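Manganese-containing pseudocatalase (Thermus thermophilus, PDB 2V8T) probably breaks down hydrogen peroxide to water and oxygen at a two-manganese site. Local coordinates at residues R7-L12 with G264-G269; I81-A86 with P270-G275; A174-G179 with I218-K223. All coordinates share one frame; numbering follows the deposited sequence.

Contact 1. Residues R7-L12 with G264-G269; sequences RLQIEL and GPPTGG. With SO4 (sulfate ion), chain G.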
ATOM      1  N   ARG A   7     -20.617  27.617  -1.258  1.00  7.76           N
ATOM      2  CA  ARG A   7     -21.045  27.774   0.127  1.00  7.78           C
ATOM      3  C   ARG A   7     -20.717  26.473   0.867  1.00  7.53           C
ATOM      4  O   ARG A   7     -20.971  25.398   0.330  1.00  9.06           O
ATOM      5  CB  ARG A   7     -22.564  27.979   0.245  1.00  8.82           C
ATOM      6  CG  ARG A   7     -23.065  29.266  -0.377  1.00  9.55           C
ATOM      7  CD  ARG A   7     -22.812  30.497   0.478  1.00  9.94           C
ATOM      8  NE  ARG A   7     -23.751  30.531   1.622  1.00 10.38           N
ATOM      9  CZ  ARG A   7     -23.804  31.528   2.499  1.00  9.86           C
ATOM     10  NH1 ARG A   7     -22.945  32.520   2.471  1.00 10.48           N
ATOM     11  NH2 ARG A   7     -24.754  31.532   3.428  1.00 11.98           N
ATOM     12  N   LEU A   8     -20.254  26.589   2.098  1.00  7.38           N
ATOM     13  CA  LEU A   8     -20.168  25.436   2.989  1.00  7.46           C
ATOM     14  C   LEU A   8     -21.532  25.113   3.528  1.00  7.51           C
ATOM     15  O   LEU A   8     -22.405  25.987   3.645  1.00  8.14           O
ATOM     16  CB  LEU A   8     -19.234  25.708   4.153  1.00  7.62           C
ATOM     17  CG  LEU A   8     -17.782  25.964   3.767  1.00  8.13           C
ATOM     18  CD1 LEU A   8     -16.960  26.282   5.017  1.00  8.96           C
ATOM     19  CD2 LEU A   8     -17.196  24.784   2.995  1.00  9.51           C
ATOM     20  N   GLN A   9     -21.749  23.864   3.979  1.00  7.82           N
ATOM     21  CA  GLN A   9     -23.067  23.487   4.458  1.00  7.96           C
ATOM     22  C   GLN A   9     -23.445  24.197   5.736  1.00  8.41           C
ATOM     23  O   GLN A   9     -24.637  24.334   6.047  1.00  9.25           O
ATOM     24  CB  GLN A   9     -23.170  21.934   4.585  1.00  8.47           C
ATOM     25  CG  GLN A   9     -24.574  21.464   4.698  1.00  9.46           C
ATOM     26  CD  GLN A   9     -24.745  19.950   4.570  1.00  9.07           C
ATOM     27  OE1 GLN A   9     -23.899  19.285   4.010  1.00 10.70           O
ATOM     28  NE2 GLN A   9     -25.819  19.423   5.055  1.00 10.43           N
ATOM     29  N   ILE A  10     -22.458  24.625   6.554  1.00  8.63           N
ATOM     30  CA  ILE A  10     -22.643  25.543   7.680  1.00  8.75           C
ATOM     31  C   ILE A  10     -21.508  26.551   7.627  1.00  8.74           C
ATOM     32  O   ILE A  10     -20.442  26.270   7.080  1.00 10.37           O
ATOM     33  CB  ILE A  10     -22.625  24.869   9.068  1.00 10.50           C
ATOM     34  CG1 ILE A  10     -21.374  24.057   9.309  1.00 10.93           C
ATOM     35  CG2 ILE A  10     -23.913  24.081   9.326  1.00 12.89           C
ATOM     36  CD1 ILE A  10     -21.095  23.699  10.720  1.00 13.33           C
ATOM     37  N   GLU A  11     -21.715  27.678   8.283  1.00  9.47           N
ATOM     38  CA  GLU A  11     -20.615  28.582   8.543  1.00 10.75           C
ATOM     39  C   GLU A  11     -19.689  27.970   9.605  1.00 10.71           C
ATOM     40  O   GLU A  11     -20.133  27.227  10.482  1.00 13.59           O
ATOM     41  CB  GLU A  11     -20.925  29.998   8.842  0.60 10.71           C
ATOM     42  CG  GLU A  11     -21.263  30.192  10.261  0.60 10.70           C
ATOM     43  CD  GLU A  11     -22.631  29.917  10.672  0.60 11.39           C
ATOM     44  OE1 GLU A  11     -23.337  29.265   9.880  0.60 12.42           O
ATOM     45  OE2 GLU A  11     -23.076  30.369  11.751  0.60 11.94           O
ATOM     46  N   LEU A  12     -18.410  28.319   9.526  1.00  9.72           N
ATOM     47  CA  LEU A  12     -17.418  27.911  10.514  1.00  9.89           C
ATOM     48  C   LEU A  12     -16.818  29.134  11.197  1.00 10.53           C
ATOM     49  O   LEU A  12     -16.631  30.176  10.575  1.00 12.30           O
ATOM     50  CB  LEU A  12     -16.305  27.128   9.847  1.00 10.54           C
ATOM     51  CG  LEU A  12     -16.694  25.764   9.275  1.00 11.18           C
ATOM     52  CD1 LEU A  12     -15.501  25.177   8.517  1.00 13.63           C
ATOM     53  CD2 LEU A  12     -17.176  24.836  10.360  1.00 12.08           C
ATOM     54  N   GLY A 264     -34.163  21.237  -1.910  1.00 10.16           N
ATOM     55  CA  GLY A 264     -32.990  22.013  -2.094  1.00 10.19           C
ATOM     56  C   GLY A 264     -32.012  21.940  -0.937  1.00 10.02           C
ATOM     57  O   GLY A 264     -32.305  21.429   0.124  1.00 11.34           O
ATOM     58  N   PRO A 265     -30.828  22.503  -1.182  1.00 10.83           N
ATOM     59  CA  PRO A 265     -29.795  22.547  -0.154  1.00 10.83           C
ATOM     60  C   PRO A 265     -30.098  23.577   0.916  1.00 10.77           C
ATOM     61  O   PRO A 265     -30.853  24.510   0.673  1.00 11.68           O
ATOM     62  CB  PRO A 265     -28.572  22.993  -0.974  1.00 12.88           C
ATOM     63  CG  PRO A 265     -29.178  23.904  -2.049  1.00 13.31           C
ATOM     64  CD  PRO A 265     -30.449  23.236  -2.403  1.00 12.38           C
ATOM     65  N   PRO A 266     -29.468  23.486   2.072  1.00 10.69           N
ATOM     66  CA  PRO A 266     -29.548  24.615   3.028  1.00 10.92           C
ATOM     67  C   PRO A 266     -28.797  25.792   2.494  1.00 10.31           C
ATOM     68  O   PRO A 266     -28.009  25.703   1.555  1.00 11.42           O
ATOM     69  CB  PRO A 266     -28.971  24.041   4.286  1.00 12.97           C
ATOM     70  CG  PRO A 266     -28.046  23.061   3.809  1.00 13.49           C
ATOM     71  CD  PRO A 266     -28.565  22.443   2.526  1.00 11.10           C
ATOM     72  N   THR A 267     -29.026  26.967   3.124  1.00 10.42           N
ATOM     73  CA  THR A 267     -28.313  28.177   2.730  1.00 11.51           C
ATOM     74  C   THR A 267     -26.854  28.153   3.088  1.00 10.53           C
ATOM     75  O   THR A 267     -26.000  28.711   2.395  1.00 12.04           O
ATOM     76  CB  THR A 267     -28.970  29.433   3.173  0.50 12.12           C
ATOM     77  OG1 THR A 267     -28.341  30.591   2.609  0.50 17.17           O
ATOM     78  CG2 THR A 267     -28.855  29.501   4.574  0.50 14.24           C
ATOM     79  N   GLY A 268     -26.502  27.483   4.184  1.00 10.61           N
ATOM     80  CA  GLY A 268     -25.112  27.274   4.566  1.00 10.60           C
ATOM     81  C   GLY A 268     -24.392  28.508   4.997  1.00  9.65           C
ATOM     82  O   GLY A 268     -24.981  29.421   5.582  1.00 12.36           O
ATOM     83  N   GLY A 269     -23.090  28.547   4.705  1.00  8.62           N
ATOM     84  CA  GLY A 269     -22.227  29.620   5.126  1.00  8.60           C
ATOM     85  C   GLY A 269     -21.120  29.849   4.118  1.00  7.76           C
ATOM     86  O   GLY A 269     -21.006  29.120   3.126  1.00  8.16           O
TER
HETATM   87  S   SO4 G1307     -29.775  27.034   6.711  0.95 14.22           S
HETATM   88  O1  SO4 G1307     -28.384  26.702   6.312  0.95 12.85           O
HETATM   89  O2  SO4 G1307     -29.912  28.273   7.390  0.95 17.51           O
HETATM   90  O3  SO4 G1307     -30.636  27.069   5.391  0.95 16.82           O
HETATM   91  O4  SO4 G1307     -30.370  26.067   7.467  0.95 13.08           O
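The carbonyl O of T267 is gripped by two nitrogens of R7. NE of R7 lies 3.0 Å from T267 O, and NH2 of R7 lies 3.3 Å from the same O. Both are hydrogen bonds, made side-on through NE and NH2, and the oxygen lies in the guanidinium plane. NE comes nearly end-on to the carbonyl; NH2 stands above the carbonyl plane. The R7 chain is bent at chi2 (-78°) and chi3 (-75°), which folds the guanidinium back over G269, whose carbonyl carbon lies against one face. With an alanine in place of R7, T267 O would probably lose both of these donors and the G269 backbone its cover. Backbone bonds pair L8 with G269: L8 N to G269 O is 2.8 Å, and G269 N to L8 O is 2.9 Å. G268 CA reaches L8 O at 3.1 Å. A side chain on G268 or G269 would clash with 7-12. A sulfate, probably from the crystallisation liquor, accepts from T267 N and G268 N. CG of Q9 touches CG of P266, while Q9 NE2 bonds to Y180 and E69. This is an antiparallel bridge of two short strands, with Q9 reaching from its end to pack against the manganese ligand H73.

Contact 2. Residues I81-A86 with P270-G275; sequences INSLLA and PVFDAG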
ATOM      1  N   ILE A  81      -9.972  21.525   8.582  1.00  6.34           N
ATOM      2  CA  ILE A  81      -8.529  21.291   8.591  1.00  6.25           C
ATOM      3  C   ILE A  81      -7.774  22.518   8.126  1.00  6.22           C
ATOM      4  O   ILE A  81      -6.790  22.941   8.754  1.00  6.56           O
ATOM      5  CB  ILE A  81      -8.209  20.032   7.747  1.00  6.17           C
ATOM      6  CG1 ILE A  81      -8.769  18.799   8.438  1.00  6.82           C
ATOM      7  CG2 ILE A  81      -6.731  19.927   7.464  1.00  7.11           C
ATOM      8  CD1 ILE A  81      -8.921  17.602   7.522  1.00  7.66           C
ATOM      9  N   ASN A  82      -8.218  23.116   7.028  1.00  6.16           N
ATOM     10  CA  ASN A  82      -7.545  24.288   6.500  1.00  6.11           C
ATOM     11  C   ASN A  82      -7.578  25.442   7.502  1.00  6.41           C
ATOM     12  O   ASN A  82      -6.620  26.213   7.610  1.00  6.99           O
ATOM     13  CB  ASN A  82      -8.119  24.687   5.162  1.00  6.39           C
ATOM     14  CG  ASN A  82      -7.761  23.691   4.080  1.00  6.31           C
ATOM     15  OD1 ASN A  82      -6.748  23.000   4.183  1.00  7.23           O
ATOM     16  ND2 ASN A  82      -8.592  23.637   3.013  1.00  6.85           N
ATOM     17  N   SER A  83      -8.696  25.600   8.203  1.00  6.48           N
ATOM     18  CA  SER A  83      -8.817  26.607   9.229  1.00  6.74           C
ATOM     19  C   SER A  83      -7.788  26.409  10.325  1.00  7.10           C
ATOM     20  O   SER A  83      -7.184  27.379  10.811  1.00  7.78           O
ATOM     21  CB  SER A  83     -10.229  26.603   9.831  1.00  7.46           C
ATOM     22  OG  SER A  83     -11.222  27.002   8.919  1.00  7.84           O
ATOM     23  N   LEU A  84      -7.603  25.158  10.748  1.00  6.99           N
ATOM     24  CA  LEU A  84      -6.639  24.820  11.787  1.00  7.10           C
ATOM     25  C   LEU A  84      -5.192  24.980  11.316  1.00  7.28           C
ATOM     26  O   LEU A  84      -4.303  25.166  12.156  1.00  8.22           O
ATOM     27  CB  LEU A  84      -6.901  23.391  12.279  1.00  7.13           C
ATOM     28  CG  LEU A  84      -8.239  23.213  13.003  1.00  7.75           C
ATOM     29  CD1 LEU A  84      -8.596  21.708  13.055  1.00  8.63           C
ATOM     30  CD2 LEU A  84      -8.195  23.825  14.398  1.00  8.82           C
ATOM     31  N   LEU A  85      -4.935  24.897  10.012  1.00  7.26           N
ATOM     32  CA  LEU A  85      -3.590  25.012   9.482  1.00  6.97           C
ATOM     33  C   LEU A  85      -3.235  26.424   9.012  1.00  7.31           C
ATOM     34  O   LEU A  85      -2.075  26.701   8.712  1.00  7.94           O
ATOM     35  CB  LEU A  85      -3.406  24.051   8.308  1.00  7.43           C
ATOM     36  CG  LEU A  85      -3.436  22.565   8.686  1.00  6.93           C
ATOM     37  CD1 LEU A  85      -3.443  21.715   7.448  1.00  7.48           C
ATOM     38  CD2 LEU A  85      -2.258  22.198   9.588  1.00  8.40           C
ATOM     39  N   ALA A  86      -4.211  27.330   8.941  1.00  8.06           N
ATOM     40  CA  ALA A  86      -3.992  28.666   8.352  1.00  8.16           C
ATOM     41  C   ALA A  86      -3.230  29.555   9.303  1.00  8.55           C
ATOM     42  O   ALA A  86      -3.631  29.799  10.418  1.00 11.55           O
ATOM     43  CB  ALA A  86      -5.368  29.311   8.093  1.00 10.18           C
ATOM     44  N   PRO A 270     -20.285  30.864   4.342  1.00  8.20           N
ATOM     45  CA  PRO A 270     -19.207  31.179   3.394  1.00  8.25           C
ATOM     46  C   PRO A 270     -18.155  30.059   3.360  1.00  7.81           C
ATOM     47  O   PRO A 270     -17.840  29.444   4.374  1.00  8.63           O
ATOM     48  CB  PRO A 270     -18.623  32.468   3.945  1.00  9.84           C
ATOM     49  CG  PRO A 270     -19.634  33.020   4.785  1.00 12.61           C
ATOM     50  CD  PRO A 270     -20.363  31.864   5.423  1.00  9.36           C
ATOM     51  N   VAL A 271     -17.521  29.906   2.174  1.00  7.71           N
ATOM     52  CA  VAL A 271     -16.342  29.132   2.085  1.00  7.48           C
ATOM     53  C   VAL A 271     -15.198  29.821   2.829  1.00  7.63           C
ATOM     54  O   VAL A 271     -15.258  31.017   3.176  1.00  8.56           O
ATOM     55  CB  VAL A 271     -15.948  28.773   0.638  1.00  8.14           C
ATOM     56  CG1 VAL A 271     -17.054  27.959  -0.012  1.00  8.90           C
ATOM     57  CG2 VAL A 271     -15.535  29.976  -0.164  1.00  9.34           C
ATOM     58  N   PHE A 272     -14.149  29.045   3.116  1.00  7.44           N
ATOM     59  CA  PHE A 272     -12.998  29.469   3.893  1.00  7.46           C
ATOM     60  C   PHE A 272     -11.811  29.739   2.984  1.00  7.61           C
ATOM     61  O   PHE A 272     -11.546  28.953   2.071  1.00  8.72           O
ATOM     62  CB  PHE A 272     -12.640  28.377   4.906  1.00  7.73           C
ATOM     63  CG  PHE A 272     -11.394  28.704   5.698  1.00  8.01           C
ATOM     64  CD1 PHE A 272     -11.403  29.719   6.619  1.00  8.63           C
ATOM     65  CD2 PHE A 272     -10.224  28.017   5.453  1.00  8.57           C
ATOM     66  CE1 PHE A 272     -10.223  30.069   7.283  1.00  9.17           C
ATOM     67  CE2 PHE A 272      -9.069  28.367   6.129  1.00  9.60           C
ATOM     68  CZ  PHE A 272      -9.072  29.390   7.023  1.00  9.55           C
ATOM     69  N   ASP A 273     -11.091  30.807   3.271  1.00  7.97           N
ATOM     70  CA  ASP A 273      -9.861  31.155   2.554  1.00  8.49           C
ATOM     71  C   ASP A 273      -8.765  31.352   3.600  1.00  8.28           C
ATOM     72  O   ASP A 273      -8.811  32.281   4.421  1.00  9.61           O
ATOM     73  CB  ASP A 273     -10.099  32.417   1.731  1.00  8.99           C
ATOM     74  CG  ASP A 273      -8.906  32.854   0.891  1.00  9.38           C
ATOM     75  OD1 ASP A 273      -7.786  32.393   1.074  1.00 12.14           O
ATOM     76  OD2 ASP A 273      -9.153  33.714  -0.007  1.00 11.99           O
ATOM     77  N   ALA A 274      -7.747  30.495   3.549  1.00  8.62           N
ATOM     78  CA  ALA A 274      -6.665  30.517   4.528  1.00  8.87           C
ATOM     79  C   ALA A 274      -5.723  31.690   4.400  1.00  9.35           C
ATOM     80  O   ALA A 274      -4.905  31.860   5.322  1.00 10.29           O
ATOM     81  CB  ALA A 274      -5.850  29.212   4.429  1.00  9.96           C
ATOM     82  N   GLY A 275      -5.818  32.473   3.332  1.00  9.81           N
ATOM     83  CA  GLY A 275      -4.965  33.625   3.210  1.00  9.84           C
ATOM     84  C   GLY A 275      -3.563  33.288   2.792  1.00  8.82           C
ATOM     85  O   GLY A 275      -3.244  32.168   2.372  1.00  9.38           O
TER
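The last turn of helix 57-85 meets an irregular segment, 270-275, with no hydrogen bond between them. The backbones come closest where the helix ends: CA of A86 lies 5.0 Å from CA of A274. A86 is the first residue to leave helical geometry. F272 carries most of the contact. Its CG is anti to the backbone N (chi1 176°), which sends the ring against the helix. S83 lies over one ring face. Its OG stands 3.4 Å above the ring plane, over the centre, and S83 CB makes a CH-pi contact at 4.2 Å from the F272 centroid. The OG bonds to the A79 carbonyl one turn back, so this buried hydroxyl has a polar partner while lying on the ring. CE2 of F272 approaches the helix backbone, 3.5 Å from S83 N. At the ring edge, A86 CB meets F272 CZ at 3.9 Å. The same methyl touches A274 CB at 3.7 Å. N82 adds its CB beside CE2 of F272; its amide bonds to S123 and to N49 of the second subunit. D273 turns away from the helix, and its carboxylate bonds to G52 and K53 of that subunit. D273 OD1 also accepts from G275 N at 3.0 Å. The arrangement is an aromatic side chain laid on a helix C-terminus, followed by an Asx turn at a subunit interface.

Contact 3. Residues A174-G179 with I218-K223; sequences AREMIG and IPEAKK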
ATOM      1  N   ALA A 174     -13.518  22.816  14.935  1.00  7.45           N
ATOM      2  CA  ALA A 174     -13.711  21.372  14.903  1.00  7.74           C
ATOM      3  C   ALA A 174     -14.987  20.961  15.601  1.00  7.30           C
ATOM      4  O   ALA A 174     -15.710  20.084  15.128  1.00  7.95           O
ATOM      5  CB  ALA A 174     -12.501  20.664  15.540  1.00  8.58           C
ATOM      6  N   ARG A 175     -15.279  21.584  16.751  1.00  7.60           N
ATOM      7  CA  ARG A 175     -16.491  21.208  17.499  1.00  7.90           C
ATOM      8  C   ARG A 175     -17.761  21.544  16.719  1.00  7.45           C
ATOM      9  O   ARG A 175     -18.726  20.794  16.782  1.00  7.89           O
ATOM     10  CB  ARG A 175     -16.529  22.020  18.827  0.50  8.57           C
ATOM     11  CG  ARG A 175     -15.448  21.601  19.875  0.50  8.44           C
ATOM     12  CD  ARG A 175     -15.451  22.314  21.161  0.50 10.78           C
ATOM     13  NE  ARG A 175     -16.628  22.225  21.984  0.50 12.74           N
ATOM     14  CZ  ARG A 175     -16.852  21.624  23.156  0.50 12.59           C
ATOM     15  NH1 ARG A 175     -16.085  20.752  23.748  0.50 16.11           N
ATOM     16  NH2 ARG A 175     -18.006  21.980  23.709  0.50 15.93           N
ATOM     17  N   GLU A 176     -17.754  22.667  16.021  1.00  7.78           N
ATOM     18  CA  GLU A 176     -18.924  23.051  15.208  1.00  8.10           C
ATOM     19  C   GLU A 176     -19.139  22.090  14.043  1.00  7.39           C
ATOM     20  O   GLU A 176     -20.230  21.587  13.810  1.00  8.00           O
ATOM     21  CB  GLU A 176     -18.909  24.489  14.684  0.50  8.18           C
ATOM     22  CG  GLU A 176     -19.089  25.498  15.785  0.50  7.50           C
ATOM     23  CD  GLU A 176     -20.424  25.495  16.508  0.50  8.53           C
ATOM     24  OE1 GLU A 176     -21.386  24.844  16.038  0.50  8.84           O
ATOM     25  OE2 GLU A 176     -20.461  26.142  17.585  0.50 12.59           O
ATOM     26  N   MET A 177     -18.055  21.823  13.300  1.00  7.16           N
ATOM     27  CA  MET A 177     -18.148  20.885  12.199  1.00  6.94           C
ATOM     28  C   MET A 177     -18.620  19.529  12.696  1.00  6.50           C
ATOM     29  O   MET A 177     -19.488  18.883  12.073  1.00  6.99           O
ATOM     30  CB  MET A 177     -16.814  20.801  11.458  1.00  7.05           C
ATOM     31  CG  MET A 177     -16.772  19.732  10.380  1.00  7.55           C
ATOM     32  SD  MET A 177     -16.381  18.064  10.937  1.00  7.82           S
ATOM     33  CE  MET A 177     -14.631  18.278  11.344  1.00  9.02           C
ATOM     34  N   ILE A 178     -18.017  19.039  13.783  1.00  6.36           N
ATOM     35  CA  ILE A 178     -18.336  17.694  14.233  1.00  6.84           C
ATOM     36  C   ILE A 178     -19.758  17.649  14.760  1.00  6.71           C
ATOM     37  O   ILE A 178     -20.510  16.718  14.503  1.00  7.16           O
ATOM     38  CB  ILE A 178     -17.320  17.164  15.240  1.00  7.33           C
ATOM     39  CG1 ILE A 178     -15.967  16.961  14.579  1.00  7.90           C
ATOM     40  CG2 ILE A 178     -17.884  15.895  15.891  1.00  9.09           C
ATOM     41  CD1 ILE A 178     -14.818  16.725  15.539  1.00  9.00           C
ATOM     42  N   GLY A 179     -20.156  18.672  15.554  1.00  7.02           N
ATOM     43  CA  GLY A 179     -21.529  18.667  16.029  1.00  7.58           C
ATOM     44  C   GLY A 179     -22.536  18.600  14.877  1.00  7.11           C
ATOM     45  O   GLY A 179     -23.538  17.882  14.954  1.00  7.70           O
ATOM     46  N   ILE A 218     -23.608  16.316  23.237  1.00 10.72           N
ATOM     47  CA  ILE A 218     -22.561  17.048  22.566  1.00 10.08           C
ATOM     48  C   ILE A 218     -23.171  18.454  22.300  1.00  9.86           C
ATOM     49  O   ILE A 218     -24.091  18.572  21.504  1.00 10.00           O
ATOM     50  CB  ILE A 218     -22.206  16.370  21.232  1.00  9.99           C
ATOM     51  CG1 ILE A 218     -21.786  14.896  21.453  1.00 11.48           C
ATOM     52  CG2 ILE A 218     -21.136  17.205  20.515  1.00 11.22           C
ATOM     53  CD1 ILE A 218     -20.601  14.713  22.407  1.00 13.93           C
ATOM     54  N   PRO A 219     -22.695  19.498  22.985  1.00 10.74           N
ATOM     55  CA  PRO A 219     -23.429  20.781  22.943  1.00 10.77           C
ATOM     56  C   PRO A 219     -23.691  21.330  21.531  1.00 10.00           C
ATOM     57  O   PRO A 219     -24.785  21.823  21.250  1.00 10.09           O
ATOM     58  CB  PRO A 219     -22.555  21.702  23.787  1.00 13.68           C
ATOM     59  CG  PRO A 219     -21.805  20.847  24.668  1.00 16.17           C
ATOM     60  CD  PRO A 219     -21.646  19.508  24.034  1.00 11.84           C
ATOM     61  N   GLU A 220     -22.710  21.229  20.634  1.00  9.67           N
ATOM     62  CA  GLU A 220     -22.926  21.768  19.298  1.00  9.57           C
ATOM     63  C   GLU A 220     -23.966  20.961  18.543  1.00  9.84           C
ATOM     64  O   GLU A 220     -24.786  21.514  17.780  1.00 10.66           O
ATOM     65  CB  GLU A 220     -21.596  21.820  18.551  1.00 10.52           C
ATOM     66  CG  GLU A 220     -20.591  22.814  19.114  1.00 11.28           C
ATOM     67  CD  GLU A 220     -19.849  22.377  20.335  1.00 11.88           C
ATOM     68  OE1 GLU A 220     -19.945  21.179  20.752  1.00 12.61           O
ATOM     69  OE2 GLU A 220     -19.177  23.254  20.944  1.00 14.54           O
ATOM     70  N   ALA A 221     -23.953  19.618  18.720  1.00  8.90           N
ATOM     71  CA  ALA A 221     -24.960  18.803  18.093  1.00  8.53           C
ATOM     72  C   ALA A 221     -26.353  19.110  18.650  1.00  8.78           C
ATOM     73  O   ALA A 221     -27.320  19.170  17.901  1.00  9.50           O
ATOM     74  CB  ALA A 221     -24.668  17.310  18.274  1.00  9.03           C
ATOM     75  N   LYS A 222     -26.436  19.318  19.973  1.00  9.20           N
ATOM     76  CA  LYS A 222     -27.707  19.659  20.592  1.00  9.11           C
ATOM     77  C   LYS A 222     -28.271  20.941  19.937  1.00  9.26           C
ATOM     78  O   LYS A 222     -29.466  21.032  19.665  1.00 10.10           O
ATOM     79  CB  LYS A 222     -27.528  19.788  22.093  0.80 11.13           C
ATOM     80  CG  LYS A 222     -28.836  19.850  22.838  0.80 14.49           C
ATOM     81  CD  LYS A 222     -29.335  21.176  23.080  0.80 22.16           C
ATOM     82  CE  LYS A 222     -30.547  21.126  24.092  0.80 22.84           C
ATOM     83  NZ  LYS A 222     -30.839  22.559  24.260  0.80 23.97           N
ATOM     84  N   LYS A 223     -27.422  21.951  19.723  1.00  9.32           N
ATOM     85  CA  LYS A 223     -27.895  23.170  19.072  1.00  8.92           C
ATOM     86  C   LYS A 223     -28.492  22.879  17.693  1.00  8.29           C
ATOM     87  O   LYS A 223     -29.577  23.363  17.347  1.00  8.72           O
ATOM     88  CB  LYS A 223     -26.772  24.172  18.958  0.70 10.42           C
ATOM     89  CG  LYS A 223     -27.177  25.500  18.290  0.70 11.34           C
ATOM     90  CD  LYS A 223     -26.021  26.435  17.946  0.70 14.38           C
ATOM     91  CE  LYS A 223     -25.026  25.890  16.914  0.70 19.14           C
ATOM     92  NZ  LYS A 223     -23.760  26.646  16.891  0.70 22.58           N
TER
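R175 and E220 join helix 172-200, one of the long helices of the ferritin-like bundle, to the short helix 219-226. The segment axes approach to 8.0 Å and cross at -50°. The tight part is at G179. Its CA lies 4.0 Å from CA of A221, and a CB on G179 would clash with E220 CB and A221 N. Glycine therefore lets the helices come this close. CB of A221 rests on the G179 carbonyl O at 3.6 Å. The aliphatic part of E220 packs beside the R175 carbonyl O. Its chain then bends at chi2 (79°), bringing the carboxylate to R175. R175, E176 and K223 each have two conformers; one of each is described. In it, NE and NH2 of R175 both donate to E220 OE2, side-on, in a salt bridge. The NE bond is nearly straight (167°) and meets OE2 from above the carboxylate plane; NH2 uses the syn lone pair. The two flat groups stand almost perpendicular. Y166 bonds to E220 OE1, and R175 NH1 reaches A100 O of the third subunit.

The other flank is looser and nearer solvent. Within the two segments, exposed K223 meets E176 in a salt bridge that may not be permanent. The E176 carboxylate also lies across E220 CG. K223 NZ meets E176 OE1 at 3.1 Å on the syn side, out of the carboxylate plane.

The three contacts lie 15 to 19 Å apart, centre to centre. The second segments of contacts 1 and 2 are consecutive, and strand 269-270 spans the join. The two contacts touch where L8 packs on P270 and V271. Along the chain their segments alternate, and both reach the second subunit. Contact 3 is nested inside the loops closed by the other two. It touches contact 1 through I10 on E176 and L12 on M177, but stays about 5 Å from contact 2 at the nearest atoms. Contact 1 joins 7-12 to the late loop, contact 2 joins that loop to helix 57-85, and contact 3 joins helix 172-200 to helix 219-226. Helices 57-85 and 172-200 carry the manganese ligands E70, H73 and H188.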